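Local coordinates for putative secreted protein (Streptomyces coelicolor A3, PDB 2QF9) that is of unknown function but is probably a secreted, all-helical protein of the DUF305 family, whose fold is related to that of the ferritins, at residues A[19-24]-A[52-57]; A[119-124]-A[156-161]; A[126-131]-A[149-154]. All coordinates share one frame; numbering follows the deposited sequence.

Contact 1 of 3, residues A[19-24]-A[52-57]; sequences HHQQAV and NQRGMM
H20 reaches across from helix 8-31 and lays its imidazole beside the side chain of Q53. The ring and the Q53 amide are nearly coplanar, 25° apart. H20 NE2 donates to Q53 OE1 at 2.8 Å. The donor lies in the carbonyl plane, while the oxygen sits slightly tilted from the ring plane. Q53 CB meets the same ring at its edge, 3.6 Å from H20 CD2. M57 is a selenomethionine with a chain bent at its end. M57 CE lies over one face of the H20 ring, 4.2 Å from the centroid, in a CH-pi contact. With an alanine here instead of H20, Q53 OE1 would probably lose this donor and the M57 methyl the ring it lies over.

The segments run nearly antiparallel (155°). Their helices belong to a four-helix bundle, consistent with a ferritin-like fold. M150 of helix 141-167 packs on H20, Q53 and M57.

Q21 and R54 meet on a more open side. R54 is extended from CG to NE, with its CG anti to the backbone N (chi1 180°). This carries the guanidinium across Q21, and Q21 CG lies over one face of it. Q21 NE2 and R54 NH2 are 3.4 Å apart, but both are donors and do not bond. R54 also packs on N52 of the second subunit.

Contact 2 of 3, residues A[119-124]-A[156-161]; sequences LMTEHH and SEIRLM
H124 and E157 are brought together by matching first torsions. Each has CG anti to its own carbonyl carbon, with chi1 -85° in H124 and -79° in E157. E157 then runs extended beyond CG, and its carboxylate arrives nearly coplanar with the imidazole. H124 NE2 donates to E157 OE1 at 2.7 Å, with an N-H...O angle of 162°. The oxygen lies in the ring plane and uses its anti lone pair, the one facing away from OE2. E157 CB also sits at the ring edge, 3.5 Å from H124 NE2.

M161, a selenomethionine, crosses H124 at about a right angle. Its chain bends at chi3 and places M161 CE over the ring face, 4.2 Å from the H124 centroid. The selenium stands higher above the same ring. It also meets M120 on the facing helix, in one of the two conformers of that residue. At the ring's base, I158 CG1 packs against H124 CB at 3.6 Å.

T121 slides past M161 in the opposite direction. T121 OG1 bonds to L117 O one turn back in its helix. T121 OG1 also accepts from a water at 2.8 Å, and this water donates to I158 O at 2.9 Å. The water thus bridges the two helices through a hydroxyl and a carbonyl.

Helices 109-137 and 141-167 pack antiparallel here as a pair within the bundle. Q50 and I46 of helix 37-63 lie against H124 and E157, respectively. The contact is largely buried. The carboxylate would probably polarise the imidazole through this bond. The bond and the M161 methyl together probably limit how the ring can turn.

Contact 3 of 3, residues A[126-131]-A[149-154]; sequences GGVHMA and GMVESQ
V128 and V151 meet at about a right angle, with V128 CG1 4.2 Å from V151 CG1. The other methyl, V151 CG2, lies 3.7 Å from A131 CB. A131 CB further touches M150 CB at 4.2 Å. M150 is a selenomethionine, and its end leaves this interface. V128 and Q154 slide past each other in opposite directions, with V128 CG2 3.5 Å from Q154 CB. Q154 has two conformers, and its side chain is described here in one of them.

These residues hold helices 109-137 and 141-167 together as an antiparallel pair. The segments run at 158°, and their axes come within 8.7 Å. The two helices follow one another in the chain, so they form a helical hairpin of the bundle. Glycine and alanine on the inner side of 126-131 suit this approach.

No hydrogen bond crosses the interface; the Q154 amide packs on the G127 backbone. G127 has no side chain, and Q154 OE1 lies 3.5 Å from G127 CA. In Q154, CG anti to the carbonyl carbon (chi1 -67°) directs the extended chain so that NE2 can reach M150 O on the same helix. Q154 NE2 donates to M150 O at 3.1 Å from above the carbonyl plane. The backbone N of Q154 reaches the same oxygen from the opposite face.

In the fold
Contacts 2 and 3 join the same two helices, 109-137 and 141-167, and both are buried. Contact 1 joins helices 8-31 and 37-63. It is only partly buried and lies beside the second subunit, which touches neither of the others. Contacts 1 and 2 each have a histidine that bonds across its helix pair and carries a selenomethionine methyl on one face. The acceptor is an amide in the first and a carboxylate in the second. Contact 3 is mainly apolar and has no bond between its segments. M150 links it to contact 1, while the rings of H19 and H123 meet between contacts 1 and 2.

Contact 1 of 3, residues A[19-24]-A[52-57]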
ATOM      1  N   HIS A  19      12.051  -5.117  -1.044  1.00  9.32           N
ATOM      2  CA  HIS A  19      11.552  -6.431  -1.472  1.00  9.54           C
ATOM      3  C   HIS A  19      10.024  -6.383  -1.662  1.00  9.37           C
ATOM      4  O   HIS A  19       9.488  -6.797  -2.712  1.00  9.89           O
ATOM      5  CB  HIS A  19      11.926  -7.464  -0.419  1.00  8.97           C
ATOM      6  CG  HIS A  19      12.035  -8.872  -0.936  1.00  9.67           C
ATOM      7  ND1 HIS A  19      11.002  -9.776  -0.845  1.00 11.34           N
ATOM      8  CD2 HIS A  19      13.083  -9.549  -1.470  1.00 12.03           C
ATOM      9  CE1 HIS A  19      11.403 -10.950  -1.313  1.00 10.91           C
ATOM     10  NE2 HIS A  19      12.657 -10.837  -1.710  1.00 13.04           N
ATOM     11  N   HIS A  20       9.339  -5.830  -0.656  1.00  8.91           N
ATOM     12  CA  HIS A  20       7.882  -5.660  -0.678  1.00  9.49           C
ATOM     13  C   HIS A  20       7.441  -4.821  -1.888  1.00  9.21           C
ATOM     14  O   HIS A  20       6.471  -5.167  -2.588  1.00  8.53           O
ATOM     15  CB  HIS A  20       7.417  -4.992   0.620  1.00  9.10           C
ATOM     16  CG  HIS A  20       7.146  -5.956   1.736  1.00 10.56           C
ATOM     17  ND1 HIS A  20       7.785  -7.180   1.853  1.00 11.30           N
ATOM     18  CD2 HIS A  20       6.301  -5.870   2.789  1.00 10.33           C
ATOM     19  CE1 HIS A  20       7.314  -7.812   2.914  1.00 12.50           C
ATOM     20  NE2 HIS A  20       6.427  -7.035   3.508  1.00 10.70           N
ATOM     21  N   GLN A  21       8.156  -3.725  -2.134  1.00  9.89           N
ATOM     22  CA  GLN A  21       7.862  -2.857  -3.272  1.00 10.40           C
ATOM     23  C   GLN A  21       7.754  -3.651  -4.587  1.00 10.42           C
ATOM     24  O   GLN A  21       6.845  -3.412  -5.399  1.00 10.05           O
ATOM     25  CB  GLN A  21       8.952  -1.792  -3.409  1.00 11.71           C
ATOM     26  CG  GLN A  21       8.699  -0.805  -4.526  1.00 16.12           C
ATOM     27  CD  GLN A  21       9.763   0.277  -4.565  1.00 22.15           C
ATOM     28  OE1 GLN A  21      10.953   0.001  -4.785  1.00 24.78           O
ATOM     29  NE2 GLN A  21       9.338   1.527  -4.349  1.00 24.93           N
ATOM     30  N   GLN A  22       8.694  -4.572  -4.804  1.00  9.34           N
ATOM     31  CA  GLN A  22       8.642  -5.368  -6.027  1.00  9.22           C
ATOM     32  C   GLN A  22       7.432  -6.316  -6.075  1.00  9.13           C
ATOM     33  O   GLN A  22       6.837  -6.502  -7.145  1.00  9.31           O
ATOM     34  CB  GLN A  22       9.944  -6.124  -6.245  1.00  9.32           C
ATOM     35  CG  GLN A  22      10.024  -6.645  -7.692  1.00 10.79           C
ATOM     36  CD  GLN A  22      11.198  -7.550  -7.939  1.00 12.21           C
ATOM     37  OE1 GLN A  22      11.340  -8.603  -7.314  1.00 12.51           O
ATOM     38  NE2 GLN A  22      12.054  -7.142  -8.869  1.00 12.24           N
ATOM     39  N   ALA A  23       7.076  -6.915  -4.935  1.00  9.31           N
ATOM     40  CA  ALA A  23       5.885  -7.784  -4.892  1.00  9.17           C
ATOM     41  C   ALA A  23       4.632  -6.986  -5.279  1.00  9.76           C
ATOM     42  O   ALA A  23       3.781  -7.454  -6.058  1.00  8.22           O
ATOM     43  CB  ALA A  23       5.694  -8.386  -3.531  1.00 10.73           C
ATOM     44  N   VAL A  24       4.498  -5.798  -4.699  1.00  9.12           N
ATOM     45  CA  VAL A  24       3.389  -4.910  -5.035  1.00  9.80           C
ATOM     46  C   VAL A  24       3.348  -4.641  -6.558  1.00  9.83           C
ATOM     47  O   VAL A  24       2.297  -4.782  -7.192  1.00  8.98           O
ATOM     48  CB  VAL A  24       3.457  -3.589  -4.203  1.00 10.11           C
ATOM     49  CG1 VAL A  24       2.344  -2.622  -4.649  1.00 11.32           C
ATOM     50  CG2 VAL A  24       3.370  -3.924  -2.691  1.00  9.37           C
ATOM     51  N   ASN A  52       1.156  -2.356   2.897  1.00 10.16           N
ATOM     52  CA  ASN A  52       0.882  -1.921   4.273  1.00 10.43           C
ATOM     53  C   ASN A  52       2.118  -2.146   5.146  1.00 10.05           C
ATOM     54  O   ASN A  52       2.581  -1.235   5.866  1.00  8.75           O
ATOM     55  CB  ASN A  52      -0.321  -2.654   4.859  1.00 11.09           C
ATOM     56  CG  ASN A  52      -0.676  -2.154   6.242  1.00 12.24           C
ATOM     57  OD1 ASN A  52      -0.966  -0.963   6.429  1.00 16.06           O
ATOM     58  ND2 ASN A  52      -0.642  -3.043   7.216  1.00 15.59           N
ATOM     59  N   GLN A  53       2.685  -3.354   5.066  1.00  9.56           N
ATOM     60  CA  GLN A  53       3.898  -3.663   5.829  1.00 10.17           C
ATOM     61  C   GLN A  53       5.090  -2.777   5.425  1.00 10.64           C
ATOM     62  O   GLN A  53       5.893  -2.366   6.283  1.00 10.37           O
ATOM     63  CB  GLN A  53       4.253  -5.137   5.691  1.00 10.82           C
ATOM     64  CG  GLN A  53       3.199  -6.060   6.281  1.00 11.77           C
ATOM     65  CD  GLN A  53       3.513  -7.529   6.062  1.00 14.65           C
ATOM     66  OE1 GLN A  53       4.388  -7.875   5.273  1.00 15.69           O
ATOM     67  NE2 GLN A  53       2.785  -8.404   6.755  1.00 14.63           N
ATOM     68  N   ARG A  54       5.208  -2.490   4.124  1.00 10.74           N
ATOM     69  CA  ARG A  54       6.215  -1.545   3.671  1.00 10.50           C
ATOM     70  C   ARG A  54       6.042  -0.176   4.346  1.00 11.05           C
ATOM     71  O   ARG A  54       7.028   0.393   4.839  1.00 10.59           O
ATOM     72  CB  ARG A  54       6.205  -1.424   2.151  1.00 10.84           C
ATOM     73  CG  ARG A  54       7.227  -0.445   1.638  1.00 10.68           C
ATOM     74  CD  ARG A  54       7.333  -0.506   0.126  1.00 12.42           C
ATOM     75  NE  ARG A  54       8.257   0.512  -0.383  1.00 12.73           N
ATOM     76  CZ  ARG A  54       7.891   1.748  -0.709  1.00 15.36           C
ATOM     77  NH1 ARG A  54       6.633   2.157  -0.525  1.00 14.64           N
ATOM     78  NH2 ARG A  54       8.791   2.592  -1.193  1.00 13.67           N
ATOM     79  N   GLY A  55       4.808   0.345   4.368  1.00  9.95           N
ATOM     80  CA  GLY A  55       4.518   1.597   5.082  1.00 10.81           C
ATOM     81  C   GLY A  55       4.896   1.532   6.560  1.00 10.85           C
ATOM     82  O   GLY A  55       5.453   2.492   7.094  1.00 10.22           O
HETATM   83  N   MSE A  56       4.593   0.415   7.229  1.00 10.70           N
HETATM   84  CA  MSE A  56       4.967   0.252   8.647  1.00 11.76           C
HETATM   85  C   MSE A  56       6.480   0.412   8.833  1.00 11.41           C
HETATM   86  O   MSE A  56       6.941   1.207   9.661  1.00 10.73           O
HETATM   87  CB  MSE A  56       4.503  -1.109   9.204  1.00 11.59           C
HETATM   88  CG  MSE A  56       2.993  -1.258   9.324  1.00 13.06           C
HETATM   89 SE   MSE A  56       2.623  -3.136   9.727  1.00 16.04          SE
HETATM   90  CE  MSE A  56       0.734  -3.109  10.150  1.00 18.18           C
HETATM   91  N   MSE A  57       7.245  -0.306   8.019  1.00 11.08           N
HETATM   92  CA  MSE A  57       8.707  -0.310   8.151  1.00 11.25           C
HETATM   93  C   MSE A  57       9.348   1.037   7.788  1.00 11.30           C
HETATM   94  O   MSE A  57      10.289   1.523   8.474  1.00 11.60           O
HETATM   95  CB  MSE A  57       9.288  -1.473   7.336  1.00 10.84           C
HETATM   96  CG  MSE A  57       8.878  -2.820   7.946  1.00 11.10           C
HETATM   97 SE   MSE A  57       9.666  -4.335   6.989  1.00 13.99          SE
HETATM   98  CE  MSE A  57       8.759  -4.057   5.251  1.00 11.60           C
TER

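Contact 2 of 3, residues A[119-124]-A[156-161]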
ATOM      1  N   LEU A 119       7.255 -16.546 -10.237  1.00 10.03           N
ATOM      2  CA  LEU A 119       8.055 -15.440  -9.702  1.00  9.74           C
ATOM      3  C   LEU A 119       7.744 -15.165  -8.232  1.00  9.48           C
ATOM      4  O   LEU A 119       8.653 -14.951  -7.429  1.00  9.04           O
ATOM      5  CB  LEU A 119       7.840 -14.162 -10.494  1.00  9.58           C
ATOM      6  CG  LEU A 119       8.370 -14.095 -11.927  1.00  8.88           C
ATOM      7  CD1 LEU A 119       7.954 -12.769 -12.568  1.00 11.13           C
ATOM      8  CD2 LEU A 119       9.911 -14.289 -11.998  1.00 12.23           C
HETATM    9  N   MSE A 120       6.467 -15.185  -7.867  1.00  9.25           N
HETATM   10  CA  MSE A 120       6.088 -14.845  -6.501  0.70  9.36           C
HETATM   11  C   MSE A 120       6.485 -15.978  -5.535  1.00  9.53           C
HETATM   12  O   MSE A 120       6.828 -15.726  -4.380  1.00  9.73           O
HETATM   13  CB  MSE A 120       4.594 -14.519  -6.420  0.70  9.10           C
HETATM   14  CG  MSE A 120       4.165 -13.946  -5.083  0.70 11.93           C
HETATM   15 SE   MSE A 120       4.994 -12.213  -4.641  0.70 14.72          SE
HETATM   16  CE  MSE A 120       3.807 -11.064  -5.681  0.70 16.29           C
ATOM     17  N   THR A 121       6.448 -17.221  -6.010  1.00  9.86           N
ATOM     18  CA  THR A 121       6.904 -18.334  -5.184  1.00 10.68           C
ATOM     19  C   THR A 121       8.382 -18.119  -4.791  1.00 10.99           C
ATOM     20  O   THR A 121       8.760 -18.184  -3.597  1.00 10.55           O
ATOM     21  CB  THR A 121       6.657 -19.715  -5.872  1.00 10.53           C
ATOM     22  OG1 THR A 121       5.247 -19.963  -5.922  1.00 10.98           O
ATOM     23  CG2 THR A 121       7.339 -20.850  -5.104  1.00 12.61           C
ATOM     24  N   GLU A 122       9.203 -17.802  -5.787  1.00 10.96           N
ATOM     25  CA  GLU A 122      10.613 -17.527  -5.539  0.50 11.94           C
ATOM     26  C   GLU A 122      10.791 -16.296  -4.639  1.00 11.71           C
ATOM     27  O   GLU A 122      11.635 -16.281  -3.732  1.00 11.25           O
ATOM     28  CB  GLU A 122      11.337 -17.355  -6.866  0.50 12.10           C
ATOM     29  CG  GLU A 122      12.823 -17.079  -6.752  0.50 12.79           C
ATOM     30  CD  GLU A 122      13.620 -18.179  -6.059  0.50 15.40           C
ATOM     31  OE1 GLU A 122      13.080 -19.272  -5.737  0.50 15.72           O
ATOM     32  OE2 GLU A 122      14.815 -17.931  -5.832  0.50 16.71           O
ATOM     33  N   HIS A 123       9.982 -15.280  -4.906  1.00 11.64           N
ATOM     34  CA  HIS A 123      10.008 -14.034  -4.152  1.00 11.15           C
ATOM     35  C   HIS A 123       9.698 -14.296  -2.670  1.00 11.19           C
ATOM     36  O   HIS A 123      10.427 -13.830  -1.795  1.00 11.15           O
ATOM     37  CB  HIS A 123       9.010 -13.060  -4.755  1.00 10.83           C
ATOM     38  CG  HIS A 123       9.332 -11.624  -4.497  1.00 11.12           C
ATOM     39  ND1 HIS A 123       8.777 -10.905  -3.462  1.00 14.02           N
ATOM     40  CD2 HIS A 123      10.145 -10.768  -5.152  1.00 14.49           C
ATOM     41  CE1 HIS A 123       9.230  -9.665  -3.495  1.00 10.14           C
ATOM     42  NE2 HIS A 123      10.068  -9.559  -4.507  1.00 15.55           N
ATOM     43  N   HIS A 124       8.628 -15.049  -2.417  1.00 10.84           N
ATOM     44  CA  HIS A 124       8.250 -15.477  -1.066  1.00 11.04           C
ATOM     45  C   HIS A 124       9.353 -16.290  -0.383  1.00 12.24           C
ATOM     46  O   HIS A 124       9.618 -16.074   0.804  1.00 12.28           O
ATOM     47  CB  HIS A 124       6.955 -16.291  -1.103  1.00 10.28           C
ATOM     48  CG  HIS A 124       5.705 -15.465  -1.074  1.00 10.67           C
ATOM     49  ND1 HIS A 124       5.650 -14.150  -1.500  1.00 11.62           N
ATOM     50  CD2 HIS A 124       4.453 -15.786  -0.669  1.00 10.88           C
ATOM     51  CE1 HIS A 124       4.418 -13.694  -1.334  1.00 13.49           C
ATOM     52  NE2 HIS A 124       3.674 -14.666  -0.829  1.00 12.23           N
ATOM     53  N   SER A 156       2.431 -20.060   3.977  1.00 14.51           N
ATOM     54  CA  SER A 156       1.048 -20.406   3.637  1.00 14.37           C
ATOM     55  C   SER A 156       0.748 -20.066   2.173  1.00 13.79           C
ATOM     56  O   SER A 156       0.165 -20.869   1.456  1.00 13.60           O
ATOM     57  CB  SER A 156       0.051 -19.695   4.564  1.00 14.83           C
ATOM     58  OG  SER A 156      -1.297 -19.911   4.151  1.00 16.65           O
ATOM     59  N   GLU A 157       1.187 -18.891   1.729  1.00 13.68           N
ATOM     60  CA  GLU A 157       0.945 -18.478   0.337  1.00 13.68           C
ATOM     61  C   GLU A 157       1.731 -19.326  -0.673  1.00 13.56           C
ATOM     62  O   GLU A 157       1.225 -19.599  -1.769  1.00 12.83           O
ATOM     63  CB  GLU A 157       1.198 -16.978   0.156  1.00 13.82           C
ATOM     64  CG  GLU A 157      -0.000 -16.173   0.671  1.00 15.68           C
ATOM     65  CD  GLU A 157       0.201 -14.668   0.645  1.00 19.79           C
ATOM     66  OE1 GLU A 157       1.263 -14.193   0.196  1.00 17.11           O
ATOM     67  OE2 GLU A 157      -0.727 -13.961   1.105  1.00 22.22           O
ATOM     68  N   ILE A 158       2.936 -19.767  -0.307  1.00 12.60           N
ATOM     69  CA  ILE A 158       3.692 -20.679  -1.196  1.00 12.76           C
ATOM     70  C   ILE A 158       2.888 -21.977  -1.421  1.00 13.16           C
ATOM     71  O   ILE A 158       2.751 -22.444  -2.556  1.00 13.24           O
ATOM     72  CB  ILE A 158       5.099 -20.996  -0.635  1.00 12.50           C
ATOM     73  CG1 ILE A 158       6.003 -19.753  -0.740  1.00 11.51           C
ATOM     74  CG2 ILE A 158       5.758 -22.191  -1.405  1.00 12.17           C
ATOM     75  CD1 ILE A 158       7.274 -19.816   0.166  1.00 12.10           C
ATOM     76  N   ARG A 159       2.335 -22.535  -0.343  1.00 13.08           N
ATOM     77  CA  ARG A 159       1.513 -23.755  -0.454  1.00 14.23           C
ATOM     78  C   ARG A 159       0.281 -23.528  -1.339  1.00 13.32           C
ATOM     79  O   ARG A 159      -0.045 -24.363  -2.205  1.00 13.71           O
ATOM     80  CB  ARG A 159       1.123 -24.294   0.936  1.00 13.97           C
ATOM     81  CG  ARG A 159       2.317 -24.689   1.814  1.00 16.11           C
ATOM     82  CD  ARG A 159       1.867 -25.400   3.125  1.00 16.03           C
ATOM     83  NE  ARG A 159       1.092 -24.523   4.006  1.00 18.86           N
ATOM     84  CZ  ARG A 159       1.603 -23.806   5.012  1.00 20.83           C
ATOM     85  NH1 ARG A 159       2.898 -23.860   5.288  1.00 23.53           N
ATOM     86  NH2 ARG A 159       0.812 -23.029   5.748  1.00 21.22           N
ATOM     87  N   LEU A 160      -0.389 -22.389  -1.146  1.00 12.17           N
ATOM     88  CA  LEU A 160      -1.530 -22.025  -1.989  1.00 12.79           C
ATOM     89  C   LEU A 160      -1.124 -21.906  -3.474  1.00 11.50           C
ATOM     90  O   LEU A 160      -1.812 -22.449  -4.368  1.00 10.75           O
ATOM     91  CB  LEU A 160      -2.159 -20.712  -1.517  1.00 12.70           C
ATOM     92  CG  LEU A 160      -3.286 -20.185  -2.423  1.00 14.47           C
ATOM     93  CD1 LEU A 160      -4.509 -21.125  -2.414  1.00 16.93           C
ATOM     94  CD2 LEU A 160      -3.691 -18.758  -2.051  1.00 15.59           C
HETATM   95  N   MSE A 161      -0.030 -21.181  -3.725  1.00 11.57           N
HETATM   96  CA  MSE A 161       0.409 -20.959  -5.109  1.00 12.06           C
HETATM   97  C   MSE A 161       0.843 -22.256  -5.785  1.00 11.48           C
HETATM   98  O   MSE A 161       0.735 -22.395  -7.007  1.00 11.13           O
HETATM   99  CB  MSE A 161       1.481 -19.866  -5.182  1.00 11.82           C
HETATM  100  CG  MSE A 161       0.973 -18.519  -4.674  1.00 10.69           C
HETATM  101 SE   MSE A 161       2.276 -17.109  -5.033  1.00 15.41          SE
HETATM  102  CE  MSE A 161       3.601 -17.679  -3.773  1.00 10.33           C
TER
HETATM  103  O   HOH W   1       4.360 -22.464  -4.923  1.00 11.23           O

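Contact 3 of 3, residues A[126-131]-A[149-154]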
ATOM      1  N   GLY A 126      12.613 -16.127  -0.841  1.00 12.72           N
ATOM      2  CA  GLY A 126      13.657 -15.164  -0.463  1.00 12.87           C
ATOM      3  C   GLY A 126      13.217 -14.356   0.756  1.00 12.91           C
ATOM      4  O   GLY A 126      13.997 -14.125   1.684  1.00 12.47           O
ATOM      5  N   GLY A 127      11.960 -13.926   0.730  1.00 11.49           N
ATOM      6  CA  GLY A 127      11.329 -13.159   1.818  1.00 13.22           C
ATOM      7  C   GLY A 127      11.351 -13.889   3.150  1.00 13.57           C
ATOM      8  O   GLY A 127      11.669 -13.294   4.196  1.00 13.16           O
ATOM      9  N   VAL A 128      11.026 -15.178   3.114  1.00 13.14           N
ATOM     10  CA  VAL A 128      11.019 -16.022   4.315  1.00 14.20           C
ATOM     11  C   VAL A 128      12.443 -16.092   4.906  1.00 14.16           C
ATOM     12  O   VAL A 128      12.625 -15.940   6.123  1.00 14.41           O
ATOM     13  CB  VAL A 128      10.457 -17.441   4.009  1.00 13.81           C
ATOM     14  CG1 VAL A 128      10.814 -18.439   5.110  1.00 15.71           C
ATOM     15  CG2 VAL A 128       8.939 -17.390   3.808  1.00 13.79           C
ATOM     16  N   HIS A 129      13.431 -16.296   4.035  1.00 14.28           N
ATOM     17  CA  HIS A 129      14.837 -16.296   4.427  1.00 15.14           C
ATOM     18  C   HIS A 129      15.226 -15.001   5.167  1.00 14.83           C
ATOM     19  O   HIS A 129      15.819 -15.038   6.245  1.00 14.88           O
ATOM     20  CB  HIS A 129      15.711 -16.499   3.198  1.00 15.62           C
ATOM     21  CG  HIS A 129      17.172 -16.481   3.495  1.00 19.39           C
ATOM     22  ND1 HIS A 129      17.812 -17.523   4.132  1.00 23.98           N
ATOM     23  CD2 HIS A 129      18.119 -15.546   3.258  1.00 24.12           C
ATOM     24  CE1 HIS A 129      19.094 -17.231   4.265  1.00 24.77           C
ATOM     25  NE2 HIS A 129      19.307 -16.037   3.742  1.00 25.55           N
HETATM   26  N   MSE A 130      14.856 -13.865   4.585  1.00 14.11           N
HETATM   27  CA  MSE A 130      15.124 -12.563   5.184  1.00 15.32           C
HETATM   28  C   MSE A 130      14.361 -12.345   6.492  1.00 14.76           C
HETATM   29  O   MSE A 130      14.934 -11.832   7.469  1.00 15.44           O
HETATM   30  CB  MSE A 130      14.778 -11.454   4.190  1.00 14.54           C
HETATM   31  CG  MSE A 130      15.587 -11.495   2.928  1.00 16.35           C
HETATM   32 SE   MSE A 130      14.771 -10.366   1.539  1.00 18.88          SE
HETATM   33  CE  MSE A 130      14.911  -8.606   2.392  1.00 20.89           C
ATOM     34  N   ALA A 131      13.083 -12.725   6.518  1.00 14.15           N
ATOM     35  CA  ALA A 131      12.258 -12.563   7.724  1.00 14.43           C
ATOM     36  C   ALA A 131      12.822 -13.406   8.883  1.00 14.70           C
ATOM     37  O   ALA A 131      12.888 -12.950  10.043  1.00 14.79           O
ATOM     38  CB  ALA A 131      10.839 -12.953   7.445  1.00 14.14           C
ATOM     39  N   GLY A 149       5.444 -13.131  11.510  1.00 14.95           N
ATOM     40  CA  GLY A 149       4.159 -13.230  10.802  1.00 14.91           C
ATOM     41  C   GLY A 149       4.348 -13.396   9.308  1.00 14.37           C
ATOM     42  O   GLY A 149       3.581 -14.116   8.660  1.00 14.73           O
HETATM   43  N   MSE A 150       5.385 -12.749   8.774  1.00 14.46           N
HETATM   44  CA  MSE A 150       5.748 -12.911   7.362  1.00 15.21           C
HETATM   45  C   MSE A 150       6.196 -14.326   7.051  1.00 14.76           C
HETATM   46  O   MSE A 150       5.833 -14.851   6.013  1.00 14.49           O
HETATM   47  CB  MSE A 150       6.838 -11.935   6.939  1.00 14.71           C
HETATM   48  CG  MSE A 150       6.430 -10.478   7.045  1.00 16.50           C
HETATM   49 SE   MSE A 150       7.908  -9.439   6.313  1.00 18.25          SE
HETATM   50  CE  MSE A 150       7.478  -7.688   7.045  1.00 19.41           C
ATOM     51  N   VAL A 151       6.962 -14.949   7.949  1.00 14.56           N
ATOM     52  CA  VAL A 151       7.333 -16.360   7.746  1.00 15.47           C
ATOM     53  C   VAL A 151       6.077 -17.226   7.559  1.00 15.76           C
ATOM     54  O   VAL A 151       5.962 -17.962   6.573  1.00 14.62           O
ATOM     55  CB  VAL A 151       8.273 -16.889   8.860  1.00 15.17           C
ATOM     56  CG1 VAL A 151       8.601 -18.368   8.646  1.00 17.27           C
ATOM     57  CG2 VAL A 151       9.581 -16.063   8.886  1.00 16.05           C
ATOM     58  N   GLU A 152       5.117 -17.092   8.468  1.00 16.02           N
ATOM     59  CA  GLU A 152       3.859 -17.850   8.389  1.00 17.86           C
ATOM     60  C   GLU A 152       3.054 -17.533   7.138  1.00 16.58           C
ATOM     61  O   GLU A 152       2.632 -18.446   6.427  1.00 15.77           O
ATOM     62  CB  GLU A 152       2.968 -17.564   9.601  1.00 18.08           C
ATOM     63  CG  GLU A 152       3.593 -17.816  10.939  1.00 22.29           C
ATOM     64  CD  GLU A 152       2.661 -17.383  12.076  1.00 22.19           C
ATOM     65  OE1 GLU A 152       1.911 -16.394  11.892  1.00 28.37           O
ATOM     66  OE2 GLU A 152       2.672 -18.045  13.137  1.00 29.95           O
ATOM     67  N   SER A 153       2.821 -16.243   6.882  1.00 15.53           N
ATOM     68  CA  SER A 153       1.966 -15.834   5.773  1.00 15.07           C
ATOM     69  C   SER A 153       2.580 -16.203   4.417  1.00 14.87           C
ATOM     70  O   SER A 153       1.860 -16.675   3.518  1.00 15.10           O
ATOM     71  CB  SER A 153       1.607 -14.333   5.840  1.00 15.78           C
ATOM     72  OG  SER A 153       2.765 -13.528   5.680  1.00 15.64           O
ATOM     73  N   GLN A 154       3.885 -16.001   4.270  0.50 14.67           N
ATOM     74  CA  GLN A 154       4.545 -16.321   3.008  0.50 14.43           C
ATOM     75  C   GLN A 154       4.611 -17.827   2.776  0.50 14.48           C
ATOM     76  O   GLN A 154       4.415 -18.289   1.651  0.50 14.04           O
ATOM     77  CB  GLN A 154       5.938 -15.720   2.954  0.50 14.64           C
ATOM     78  CG  GLN A 154       5.948 -14.209   2.914  0.50 15.45           C
ATOM     79  CD  GLN A 154       7.359 -13.675   2.924  0.50 15.91           C
ATOM     80  OE1 GLN A 154       7.876 -13.277   1.896  0.50 16.46           O
ATOM     81  NE2 GLN A 154       8.003 -13.701   4.090  0.50 17.97           N
TER